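Long-range contacts in dITP/XTP pyrophosphatase (PDB 6WWD), which probably hydrolyses non-canonical purine nucleoside triphosphates such as XTP, dITP and ITP to their monophosphates and diphosphate, clearing them from the nucleotide pool: residues 1-6 and 65-70; 75-80 and 117-122; 142-147 and 160-165. All coordinates share one frame; numbering follows the deposited sequence.

Contact 1: 1-6 and 65-70; sequences MKILVA and GLACVA
Leu-4 is gripped through both its peptide groups by the strand beside it: its N donates to Ala-67 O at 2.8 Å, and its O accepts from Val-69 N at 2.9 Å. The ladder runs on to Ala-6, whose N reaches Val-69 O at 2.9 Å in a nearly straight bond (172°). Leu-4 O also lies 3.1 Å from Cys-68 CA, a CA-H...O contact. At the start of the ladder a water stands in for a direct bond, donating to Lys-2 O and accepting from Ala-67 N. Residues 2-5 and 67-70 are thus parallel neighbours in the mixed sheet of the Ham1 fold, their short axes turned 31° apart. On one face the Cys-68 thiol, carried anti to the backbone N (chi1 176°), touches two apolar groups, SG lying 4.0 Å from Leu-4 CD2 and 3.9 Å from Ala-6 CB. Further back on this side Leu-66 lays CD2 alongside Lys-2 CB at 4.0 Å. Helix 49-64 covers this face through Val-61 on Cys-68 and Thr-64 on Leu-4. On the opposite face Ile-3 CG2 meets Val-69 CG2 at 4.3 Å, while Val-5 packs on Leu-13 and Leu-16 of helix 10-22 and Val-69 on Leu-188 of the second subunit. Beyond Val-5 the chain enters the predicted substrate-binding run that starts at Ser-7; Ala-70 leads to Asp-72, predicted to bind magnesium.

Contact 2: 75-80 and 117-122; sequences LAVDAL and RGAAFV
With CG of Leu-75 anti to the backbone N (chi1 -179°) and chi2 at 68°, CD1 is carried across to the partner strand, where it lies 3.5 Å from Ala-120 O and 3.9 Å from Phe-121 CD1. The Phe-121 ring meets this methyl obliquely. Further along the same face Val-77 CG2 packs against Ala-119 CB at 4.1 Å. On the reverse face Ala-76 CB touches Val-122 CG2 at 4.1 Å. These small and branched groups flank an antiparallel ladder centred on the hydrogen-bonded pair Ala-76 and Ala-120: Ala-76 N donates to Ala-120 O at 2.9 Å, and Ala-120 N returns a bond to Ala-76 O. Where the strand ends, Gly-118 O accepts from Asp-78 N at 3.0 Å, the donor standing 30° off the carbonyl plane, and from a water that in turn accepts from Ala-79 N. The carbonyl therefore holds the start of the turn, which Leu-80 N closes onto Val-77 O. The Asp-78 carboxylate lies over the Gly-118 peptide without bonding to its oxygen, OD1 being 3.3 Å from Gly-118 O. Phe-121 also touches Asp-158, a predicted substrate-binding residue, which puts this part of the sheet beside the probable nucleotide site. Leu-75 and Leu-80 rest on Leu-105 of helix 98-108, Ala-79 reaches Thr-45 of the third subunit, and strand 118-128 is flanked on its other edge by strand 134-145, with Ala-119 against Ile-145.

Contact 3: 142-147 and 160-165; sequences KGSIAR and IFVPRG
Ser-144 and Val-162 form a hydrogen-bonded antiparallel pair, Val-162 N to Ser-144 O at 2.7 Å and Ser-144 N to Val-162 O at 2.8 Å, which further bonds extend from Ala-146 N to Ile-160 O and from Arg-164 N to Lys-142 O. The Arg-164 side chain folds back over the partner strand through a bend at chi3 (-80°). Its NH2 donates at 3.0 Å to a lone pair of Gly-143 O, which lies near the guanidinium plane, while Lys-142 CB sits 3.7 Å above the centre of one guanidinium face. The two basic chains run side by side, pointing the same way; NZ of Lys-142 and NH1 of Arg-164 are 4.2 Å apart, and a water accepts from Lys-142 NZ and, weakly, from Arg-164 NH2. Glu-134 of the second subunit forms a salt bridge with Arg-164 NH1 and packs on Lys-142, probably offsetting their like charges at the subunit contact. In the fold, 161-163 is the short strand that borders 134-145 at one end of the mixed sheet of this HAM1 NTPase, following the predicted substrate-binding run from Phe-155 to Asp-158. Having no side chain, Gly-143 lets the backbones come close, its CA 4.0 Å from Pro-163 CA, and the Phe-161 ring lies against it, CZ 3.8 Å from Gly-143 N. Ile-145 CD1 approaches the edge of the Phe-161 ring, whose other neighbours include Trp-141 and Phe-121. On the reverse face Ala-146 CB meets Val-162 CG2 at 3.7 Å, and a water joins Ser-144 OG to Val-162 O.

From the N terminus, strand 2-5 is followed by helix 10-22, strand 29-31 and helix 49-64 before contact 1 closes this long excursion with the parallel strand 67-77. The far end of that same strand opens contact 2, whose loop passes through strand 84-85 and helix 98-108 and closes on strand 118-128. Strand 134-145 then turns back beside it and opens contact 3, closed after only twelve residues by strand 161-163. The three are in series, neither nested nor crossed, along one sheet. Contacts 2 and 3 touch, with Ala-119 O 2.8 Å from Gly-143 N, whereas contact 1 lies on the opposite side of the chain's centre, about 30 Å from contact 2 between centres.

Contact 1: 1-6 and 65-70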
ATOM      1  N   MET D   1       0.086  13.961  37.314  1.00 50.42           N
ATOM      2  CA  MET D   1       0.540  12.864  36.467  1.00 49.53           C
ATOM      3  C   MET D   1       1.573  13.351  35.451  1.00 47.64           C
ATOM      4  O   MET D   1       1.386  14.397  34.827  1.00 52.61           O
ATOM      5  CB  MET D   1      -0.657  12.232  35.749  1.00 48.78           C
ATOM      6  CG  MET D   1      -0.343  11.638  34.387  1.00 48.08           C
ATOM      7  SD  MET D   1      -1.776  10.852  33.617  1.00 60.53           S
ATOM      8  CE  MET D   1      -2.011   9.434  34.696  1.00 52.77           C
ATOM      9  N   LYS D   2       2.656  12.590  35.276  1.00 33.45           N
ATOM     10  CA  LYS D   2       3.670  12.914  34.286  1.00 33.34           C
ATOM     11  C   LYS D   2       3.395  12.180  32.984  1.00 29.72           C
ATOM     12  O   LYS D   2       3.014  11.005  32.993  1.00 29.22           O
ATOM     13  CB  LYS D   2       5.075  12.580  34.789  1.00 30.78           C
ATOM     14  CG  LYS D   2       5.583  13.515  35.881  1.00 34.43           C
ATOM     15  CD  LYS D   2       7.049  13.272  36.151  1.00 33.93           C
ATOM     16  CE  LYS D   2       7.447  13.700  37.546  1.00 43.41           C
ATOM     17  NZ  LYS D   2       8.686  13.004  38.004  1.00 39.55           N
ATOM     18  N   ILE D   3       3.575  12.894  31.872  1.00 24.60           N
ATOM     19  CA  ILE D   3       3.484  12.352  30.523  1.00 21.33           C
ATOM     20  C   ILE D   3       4.768  12.696  29.785  1.00 20.58           C
ATOM     21  O   ILE D   3       5.187  13.858  29.769  1.00 22.47           O
ATOM     22  CB  ILE D   3       2.264  12.909  29.756  1.00 25.59           C
ATOM     23  CG1 ILE D   3       0.962  12.446  30.415  1.00 24.21           C
ATOM     24  CG2 ILE D   3       2.334  12.526  28.267  1.00 19.44           C
ATOM     25  CD1 ILE D   3      -0.271  12.898  29.707  1.00 25.80           C
ATOM     26  N   LEU D   4       5.401  11.696  29.184  1.00 16.70           N
ATOM     27  CA  LEU D   4       6.598  11.937  28.390  1.00 14.85           C
ATOM     28  C   LEU D   4       6.211  12.398  26.980  1.00 15.58           C
ATOM     29  O   LEU D   4       5.442  11.725  26.279  1.00 14.46           O
ATOM     30  CB  LEU D   4       7.461  10.673  28.332  1.00 14.12           C
ATOM     31  CG  LEU D   4       8.675  10.712  27.400  1.00 14.09           C
ATOM     32  CD1 LEU D   4       9.748  11.720  27.875  1.00 14.89           C
ATOM     33  CD2 LEU D   4       9.272   9.320  27.264  1.00 15.07           C
ATOM     34  N   VAL D   5       6.725  13.552  26.562  1.00 13.26           N
ATOM     35  CA  VAL D   5       6.673  13.941  25.156  1.00 15.25           C
ATOM     36  C   VAL D   5       8.017  13.590  24.515  1.00 12.29           C
ATOM     37  O   VAL D   5       9.065  14.087  24.944  1.00 16.08           O
ATOM     38  CB  VAL D   5       6.322  15.425  24.982  1.00 17.31           C
ATOM     39  CG1 VAL D   5       6.296  15.770  23.500  1.00 17.64           C
ATOM     40  CG2 VAL D   5       4.968  15.718  25.630  1.00 19.49           C
ATOM     41  N   ALA D   6       7.993  12.700  23.519  1.00 12.94           N
ATOM     42  CA  ALA D   6       9.214  12.201  22.879  1.00 17.88           C
ATOM     43  C   ALA D   6       9.785  13.262  21.933  1.00 17.53           C
ATOM     44  O   ALA D   6       9.866  13.102  20.717  1.00 18.74           O
ATOM     45  CB  ALA D   6       8.950  10.896  22.141  1.00 14.97           C
ATOM     46  N   GLY D  65       8.214   4.138  31.793  1.00 16.90           N
ATOM     47  CA  GLY D  65       6.964   3.759  32.410  1.00 18.20           C
ATOM     48  C   GLY D  65       5.885   4.814  32.372  1.00 21.94           C
ATOM     49  O   GLY D  65       4.776   4.554  32.858  1.00 18.26           O
ATOM     50  N   LEU D  66       6.163   5.975  31.773  1.00 14.38           N
ATOM     51  CA  LEU D  66       5.191   7.037  31.604  1.00 14.77           C
ATOM     52  C   LEU D  66       4.439   6.867  30.294  1.00 15.70           C
ATOM     53  O   LEU D  66       4.964   6.332  29.316  1.00 12.26           O
ATOM     54  CB  LEU D  66       5.884   8.403  31.612  1.00 20.16           C
ATOM     55  CG  LEU D  66       6.754   8.690  32.849  1.00 21.27           C
ATOM     56  CD1 LEU D  66       7.540   9.991  32.685  1.00 21.74           C
ATOM     57  CD2 LEU D  66       5.879   8.722  34.083  1.00 19.36           C
ATOM     58  N   ALA D  67       3.192   7.324  30.284  1.00 18.02           N
ATOM     59  CA  ALA D  67       2.503   7.529  29.028  1.00 15.04           C
ATOM     60  C   ALA D  67       3.356   8.430  28.142  1.00 16.43           C
ATOM     61  O   ALA D  67       4.018   9.361  28.619  1.00 14.66           O
ATOM     62  CB  ALA D  67       1.126   8.143  29.287  1.00 14.49           C
ATOM     63  N   CYS D  68       3.391   8.128  26.852  1.00 11.92           N
ATOM     64  CA  CYS D  68       4.303   8.824  25.964  1.00 15.34           C
ATOM     65  C   CYS D  68       3.555   9.257  24.720  1.00 12.61           C
ATOM     66  O   CYS D  68       2.871   8.451  24.095  1.00 13.67           O
ATOM     67  CB  CYS D  68       5.513   7.959  25.574  1.00 13.33           C
ATOM     68  SG  CYS D  68       6.544   8.839  24.375  1.00 13.62           S
ATOM     69  N   VAL D  69       3.671  10.531  24.384  1.00 14.43           N
ATOM     70  CA  VAL D  69       3.166  11.091  23.137  1.00 14.44           C
ATOM     71  C   VAL D  69       4.361  11.356  22.232  1.00 13.06           C
ATOM     72  O   VAL D  69       5.348  11.969  22.663  1.00 15.18           O
ATOM     73  CB  VAL D  69       2.371  12.388  23.378  1.00 13.76           C
ATOM     74  CG1 VAL D  69       2.048  13.051  22.054  1.00 14.43           C
ATOM     75  CG2 VAL D  69       1.116  12.105  24.151  1.00 13.79           C
ATOM     76  N   ALA D  70       4.272  10.910  20.982  1.00 13.09           N
ATOM     77  CA  ALA D  70       5.323  11.135  19.999  1.00 12.26           C
ATOM     78  C   ALA D  70       4.689  11.650  18.721  1.00 17.57           C
ATOM     79  O   ALA D  70       3.524  11.366  18.438  1.00 18.70           O
ATOM     80  CB  ALA D  70       6.107   9.859  19.699  1.00 13.74           C
TER
HETATM   81  O   HOH W   1       2.148   8.565  32.626  1.00 20.88           O

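Contact 2: 75-80 and 117-122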
ATOM      1  N   LEU D  75       6.277  14.945   4.199  1.00 11.37           N
ATOM      2  CA  LEU D  75       5.622  15.121   2.913  1.00 12.56           C
ATOM      3  C   LEU D  75       5.411  13.772   2.240  1.00 11.95           C
ATOM      4  O   LEU D  75       6.328  12.946   2.196  1.00 12.58           O
ATOM      5  CB  LEU D  75       6.454  16.053   2.025  1.00 15.25           C
ATOM      6  CG  LEU D  75       5.956  16.401   0.623  1.00 13.92           C
ATOM      7  CD1 LEU D  75       4.694  17.259   0.702  1.00 12.75           C
ATOM      8  CD2 LEU D  75       7.075  17.164  -0.083  1.00 14.51           C
ATOM      9  N   ALA D  76       4.217  13.558   1.699  1.00 11.20           N
ATOM     10  CA  ALA D  76       3.871  12.332   0.986  1.00 11.73           C
ATOM     11  C   ALA D  76       3.508  12.698  -0.443  1.00 10.93           C
ATOM     12  O   ALA D  76       2.557  13.452  -0.664  1.00 10.87           O
ATOM     13  CB  ALA D  76       2.698  11.597   1.657  1.00  9.91           C
ATOM     14  N   VAL D  77       4.245  12.157  -1.408  1.00 10.45           N
ATOM     15  CA  VAL D  77       4.062  12.473  -2.824  1.00 10.67           C
ATOM     16  C   VAL D  77       3.573  11.211  -3.534  1.00 12.31           C
ATOM     17  O   VAL D  77       4.249  10.172  -3.504  1.00 10.55           O
ATOM     18  CB  VAL D  77       5.363  12.995  -3.465  1.00 11.24           C
ATOM     19  CG1 VAL D  77       5.147  13.333  -4.929  1.00 11.52           C
ATOM     20  CG2 VAL D  77       5.924  14.191  -2.686  1.00 11.73           C
ATOM     21  N   ASP D  78       2.401  11.303  -4.169  1.00 11.82           N
ATOM     22  CA  ASP D  78       1.822  10.154  -4.862  1.00 13.18           C
ATOM     23  C   ASP D  78       2.821   9.511  -5.821  1.00 13.63           C
ATOM     24  O   ASP D  78       3.021   8.285  -5.814  1.00 12.09           O
ATOM     25  CB  ASP D  78       0.560  10.580  -5.620  1.00 13.88           C
ATOM     26  CG  ASP D  78      -0.518  11.144  -4.702  1.00 21.55           C
ATOM     27  OD1 ASP D  78      -0.240  11.390  -3.508  1.00 23.55           O
ATOM     28  OD2 ASP D  78      -1.655  11.354  -5.171  1.00 30.61           O
ATOM     29  N   ALA D  79       3.467  10.328  -6.656  1.00 11.87           N
ATOM     30  CA  ALA D  79       4.373   9.811  -7.679  1.00 11.64           C
ATOM     31  C   ALA D  79       5.596   9.107  -7.101  1.00 12.88           C
ATOM     32  O   ALA D  79       6.286   8.383  -7.837  1.00 12.40           O
ATOM     33  CB  ALA D  79       4.829  10.960  -8.595  1.00 13.50           C
ATOM     34  N   LEU D  80       5.902   9.320  -5.817  1.00 11.59           N
ATOM     35  CA  LEU D  80       7.007   8.650  -5.140  1.00 12.10           C
ATOM     36  C   LEU D  80       6.506   7.577  -4.178  1.00 11.89           C
ATOM     37  O   LEU D  80       7.179   7.251  -3.187  1.00 12.13           O
ATOM     38  CB  LEU D  80       7.881   9.659  -4.387  1.00 12.30           C
ATOM     39  CG  LEU D  80       8.502  10.844  -5.150  1.00 14.84           C
ATOM     40  CD1 LEU D  80       9.405  11.687  -4.233  1.00 13.35           C
ATOM     41  CD2 LEU D  80       9.262  10.448  -6.428  1.00 13.74           C
ATOM     42  N   ARG D 117       0.871  15.162 -10.010  1.00 20.08           N
ATOM     43  CA  ARG D 117       1.775  15.745  -9.037  1.00 20.17           C
ATOM     44  C   ARG D 117       1.176  15.812  -7.634  1.00 15.85           C
ATOM     45  O   ARG D 117       1.641  16.610  -6.823  1.00 14.98           O
ATOM     46  CB  ARG D 117       2.216  17.135  -9.511  1.00 20.63           C
ATOM     47  CG  ARG D 117       2.910  17.139 -10.878  1.00 23.53           C
ATOM     48  CD  ARG D 117       3.365  18.538 -11.294  1.00 27.28           C
ATOM     49  NE  ARG D 117       4.503  18.965 -10.474  1.00 18.98           N
ATOM     50  CZ  ARG D 117       5.772  18.636 -10.700  1.00 24.50           C
ATOM     51  NH1 ARG D 117       6.108  17.881 -11.745  1.00 23.27           N
ATOM     52  NH2 ARG D 117       6.707  19.069  -9.876  1.00 19.51           N
ATOM     53  N   GLY D 118       0.166  14.989  -7.336  1.00 15.71           N
ATOM     54  CA  GLY D 118      -0.501  15.068  -6.043  1.00 14.73           C
ATOM     55  C   GLY D 118       0.422  14.755  -4.876  1.00 13.00           C
ATOM     56  O   GLY D 118       1.338  13.936  -4.974  1.00 13.22           O
ATOM     57  N   ALA D 119       0.141  15.399  -3.740  1.00 14.62           N
ATOM     58  CA  ALA D 119       0.938  15.261  -2.528  1.00 14.01           C
ATOM     59  C   ALA D 119       0.117  15.727  -1.328  1.00 13.59           C
ATOM     60  O   ALA D 119      -0.932  16.346  -1.478  1.00 14.70           O
ATOM     61  CB  ALA D 119       2.240  16.067  -2.625  1.00 10.26           C
ATOM     62  N   ALA D 120       0.658  15.494  -0.130  1.00  9.63           N
ATOM     63  CA  ALA D 120       0.051  15.965   1.112  1.00 10.80           C
ATOM     64  C   ALA D 120       1.128  16.225   2.162  1.00 12.36           C
ATOM     65  O   ALA D 120       2.096  15.467   2.267  1.00 12.71           O
ATOM     66  CB  ALA D 120      -0.956  14.948   1.663  1.00 10.01           C
ATOM     67  N   PHE D 121       0.953  17.292   2.942  1.00 10.46           N
ATOM     68  CA  PHE D 121       1.662  17.404   4.207  1.00 14.02           C
ATOM     69  C   PHE D 121       0.925  16.547   5.232  1.00 16.48           C
ATOM     70  O   PHE D 121      -0.302  16.616   5.340  1.00 17.87           O
ATOM     71  CB  PHE D 121       1.734  18.853   4.675  1.00 12.83           C
ATOM     72  CG  PHE D 121       2.903  19.637   4.117  1.00 15.18           C
ATOM     73  CD1 PHE D 121       4.187  19.116   4.118  1.00 16.74           C
ATOM     74  CD2 PHE D 121       2.713  20.931   3.636  1.00 17.42           C
ATOM     75  CE1 PHE D 121       5.259  19.874   3.620  1.00 18.83           C
ATOM     76  CE2 PHE D 121       3.773  21.692   3.126  1.00 19.36           C
ATOM     77  CZ  PHE D 121       5.043  21.167   3.122  1.00 21.36           C
ATOM     78  N   VAL D 122       1.661  15.715   5.955  1.00 15.71           N
ATOM     79  CA  VAL D 122       1.084  14.760   6.894  1.00 11.82           C
ATOM     80  C   VAL D 122       1.703  14.998   8.254  1.00 14.83           C
ATOM     81  O   VAL D 122       2.914  15.205   8.370  1.00 12.58           O
ATOM     82  CB  VAL D 122       1.325  13.295   6.473  1.00 14.04           C
ATOM     83  CG1 VAL D 122       0.652  12.351   7.456  1.00 13.11           C
ATOM     84  CG2 VAL D 122       0.836  13.044   5.071  1.00 11.85           C
TER
HETATM   85  O   HOH W   2      -2.573  13.648  -2.232  1.00 29.55           O
HETATM   86  O   HOH W   3       2.632  12.941  -7.173  1.00 12.16           O

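Contact 3: 142-147 and 160-165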
ATOM      1  N   LYS D 142      -4.186  18.147   1.793  1.00 14.56           N
ATOM      2  CA  LYS D 142      -4.020  17.690   0.417  1.00 14.64           C
ATOM      3  C   LYS D 142      -3.563  18.832  -0.485  1.00 18.60           C
ATOM      4  O   LYS D 142      -3.999  19.982  -0.340  1.00 15.37           O
ATOM      5  CB  LYS D 142      -5.322  17.085  -0.117  1.00 18.51           C
ATOM      6  CG  LYS D 142      -5.844  15.906   0.723  1.00 18.64           C
ATOM      7  CD  LYS D 142      -4.802  14.783   0.738  1.00 20.63           C
ATOM      8  CE  LYS D 142      -5.425  13.394   0.655  1.00 24.36           C
ATOM      9  NZ  LYS D 142      -5.268  12.831  -0.711  1.00 24.80           N
ATOM     10  N   GLY D 143      -2.689  18.499  -1.431  1.00 16.29           N
ATOM     11  CA  GLY D 143      -2.234  19.456  -2.417  1.00 16.38           C
ATOM     12  C   GLY D 143      -1.483  18.795  -3.552  1.00 16.31           C
ATOM     13  O   GLY D 143      -1.836  17.691  -3.990  1.00 16.30           O
ATOM     14  N   SER D 144      -0.473  19.483  -4.069  1.00 13.79           N
ATOM     15  CA  SER D 144       0.349  18.955  -5.148  1.00 17.16           C
ATOM     16  C   SER D 144       1.693  19.677  -5.122  1.00 17.15           C
ATOM     17  O   SER D 144       1.875  20.673  -4.414  1.00 15.14           O
ATOM     18  CB  SER D 144      -0.349  19.100  -6.512  1.00 18.22           C
ATOM     19  OG  SER D 144      -0.637  20.454  -6.780  1.00 14.44           O
ATOM     20  N   ILE D 145       2.632  19.170  -5.904  1.00 13.91           N
ATOM     21  CA  ILE D 145       3.969  19.747  -5.943  1.00 15.50           C
ATOM     22  C   ILE D 145       4.053  20.749  -7.089  1.00 16.02           C
ATOM     23  O   ILE D 145       3.719  20.429  -8.234  1.00 16.61           O
ATOM     24  CB  ILE D 145       5.042  18.653  -6.083  1.00 14.82           C
ATOM     25  CG1 ILE D 145       4.904  17.617  -4.953  1.00 13.75           C
ATOM     26  CG2 ILE D 145       6.442  19.281  -6.129  1.00 13.85           C
ATOM     27  CD1 ILE D 145       4.898  18.213  -3.548  1.00 11.25           C
ATOM     28  N   ALA D 146       4.518  21.960  -6.782  1.00 15.29           N
ATOM     29  CA  ALA D 146       4.742  22.960  -7.813  1.00 19.22           C
ATOM     30  C   ALA D 146       5.876  22.542  -8.749  1.00 20.44           C
ATOM     31  O   ALA D 146       6.677  21.646  -8.467  1.00 17.30           O
ATOM     32  CB  ALA D 146       5.076  24.319  -7.184  1.00 20.07           C
ATOM     33  N   ARG D 147       5.963  23.249  -9.869  1.00 23.41           N
ATOM     34  CA  ARG D 147       7.046  23.043 -10.814  1.00 24.51           C
ATOM     35  C   ARG D 147       8.227  23.949 -10.536  1.00 25.11           C
ATOM     36  O   ARG D 147       9.356  23.600 -10.887  1.00 26.26           O
ATOM     37  CB  ARG D 147       6.546  23.274 -12.238  1.00 23.71           C
ATOM     38  CG  ARG D 147       5.464  22.309 -12.583  1.00 27.58           C
ATOM     39  CD  ARG D 147       5.225  22.235 -14.064  1.00 35.50           C
ATOM     40  NE  ARG D 147       4.171  21.265 -14.335  1.00 42.89           N
ATOM     41  CZ  ARG D 147       4.388  20.008 -14.704  1.00 38.43           C
ATOM     42  NH1 ARG D 147       5.626  19.558 -14.870  1.00 36.15           N
ATOM     43  NH2 ARG D 147       3.362  19.204 -14.918  1.00 41.54           N
ATOM     44  N   ILE D 160       7.322  24.681  -2.534  1.00 13.83           N
ATOM     45  CA  ILE D 160       6.923  23.851  -3.667  1.00 13.55           C
ATOM     46  C   ILE D 160       5.659  23.056  -3.383  1.00 12.41           C
ATOM     47  O   ILE D 160       5.292  22.194  -4.177  1.00 12.62           O
ATOM     48  CB  ILE D 160       8.047  22.894  -4.113  1.00 14.03           C
ATOM     49  CG1 ILE D 160       8.436  21.959  -2.950  1.00 16.16           C
ATOM     50  CG2 ILE D 160       9.226  23.649  -4.727  1.00 15.84           C
ATOM     51  CD1 ILE D 160       9.338  20.838  -3.395  1.00 19.41           C
ATOM     52  N   PHE D 161       4.989  23.311  -2.263  1.00 13.51           N
ATOM     53  CA  PHE D 161       3.746  22.618  -1.945  1.00 12.03           C
ATOM     54  C   PHE D 161       2.575  23.524  -2.291  1.00 15.49           C
ATOM     55  O   PHE D 161       2.438  24.604  -1.710  1.00 17.38           O
ATOM     56  CB  PHE D 161       3.690  22.209  -0.475  1.00 14.27           C
ATOM     57  CG  PHE D 161       2.429  21.474  -0.104  1.00 14.58           C
ATOM     58  CD1 PHE D 161       2.237  20.164  -0.503  1.00 12.48           C
ATOM     59  CD2 PHE D 161       1.414  22.111   0.614  1.00 17.11           C
ATOM     60  CE1 PHE D 161       1.059  19.475  -0.169  1.00 16.32           C
ATOM     61  CE2 PHE D 161       0.234  21.428   0.955  1.00 15.63           C
ATOM     62  CZ  PHE D 161       0.060  20.108   0.559  1.00 13.82           C
ATOM     63  N   VAL D 162       1.733  23.085  -3.223  1.00 14.27           N
ATOM     64  CA  VAL D 162       0.551  23.838  -3.636  1.00 13.17           C
ATOM     65  C   VAL D 162      -0.660  23.216  -2.951  1.00 16.77           C
ATOM     66  O   VAL D 162      -1.066  22.101  -3.325  1.00 13.75           O
ATOM     67  CB  VAL D 162       0.372  23.843  -5.164  1.00 15.25           C
ATOM     68  CG1 VAL D 162      -0.877  24.630  -5.538  1.00 17.03           C
ATOM     69  CG2 VAL D 162       1.608  24.424  -5.871  1.00 14.21           C
ATOM     70  N   PRO D 163      -1.241  23.855  -1.941  1.00 14.70           N
ATOM     71  CA  PRO D 163      -2.472  23.337  -1.331  1.00 17.57           C
ATOM     72  C   PRO D 163      -3.619  23.250  -2.330  1.00 16.27           C
ATOM     73  O   PRO D 163      -3.858  24.172  -3.111  1.00 15.22           O
ATOM     74  CB  PRO D 163      -2.783  24.376  -0.243  1.00 15.19           C
ATOM     75  CG  PRO D 163      -1.494  25.007   0.040  1.00 17.35           C
ATOM     76  CD  PRO D 163      -0.788  25.086  -1.284  1.00 18.96           C
ATOM     77  N   ARG D 164      -4.359  22.152  -2.267  1.00 23.11           N
ATOM     78  CA  ARG D 164      -5.549  22.035  -3.094  1.00 23.81           C
ATOM     79  C   ARG D 164      -6.501  23.188  -2.789  1.00 25.68           C
ATOM     80  O   ARG D 164      -6.610  23.638  -1.646  1.00 26.81           O
ATOM     81  CB  ARG D 164      -6.217  20.678  -2.860  1.00 24.10           C
ATOM     82  CG  ARG D 164      -6.690  20.014  -4.143  1.00 30.00           C
ATOM     83  CD  ARG D 164      -6.866  18.522  -3.990  1.00 31.84           C
ATOM     84  NE  ARG D 164      -5.595  17.807  -4.083  1.00 35.18           N
ATOM     85  CZ  ARG D 164      -5.451  16.511  -3.797  1.00 33.85           C
ATOM     86  NH1 ARG D 164      -6.514  15.811  -3.397  1.00 29.52           N
ATOM     87  NH2 ARG D 164      -4.247  15.923  -3.875  1.00 26.11           N
ATOM     88  N   GLY D 165      -7.135  23.718  -3.838  1.00 26.01           N
ATOM     89  CA  GLY D 165      -8.004  24.874  -3.721  1.00 27.74           C
ATOM     90  C   GLY D 165      -7.413  26.180  -4.208  1.00 29.30           C
ATOM     91  O   GLY D 165      -8.093  27.214  -4.144  1.00 29.01           O
TER
HETATM   92  O   HOH W   4      -6.093  21.604   0.462  1.00 15.75           O
HETATM   93  O   HOH W   2      -2.573  13.648  -2.232  1.00 29.55           O
HETATM   94  O   HOH W   5      -4.093  18.527  -6.306  1.00 27.49           O
HETATM   95  O   HOH W   6      -2.674  21.558  -5.436  1.00 14.41           O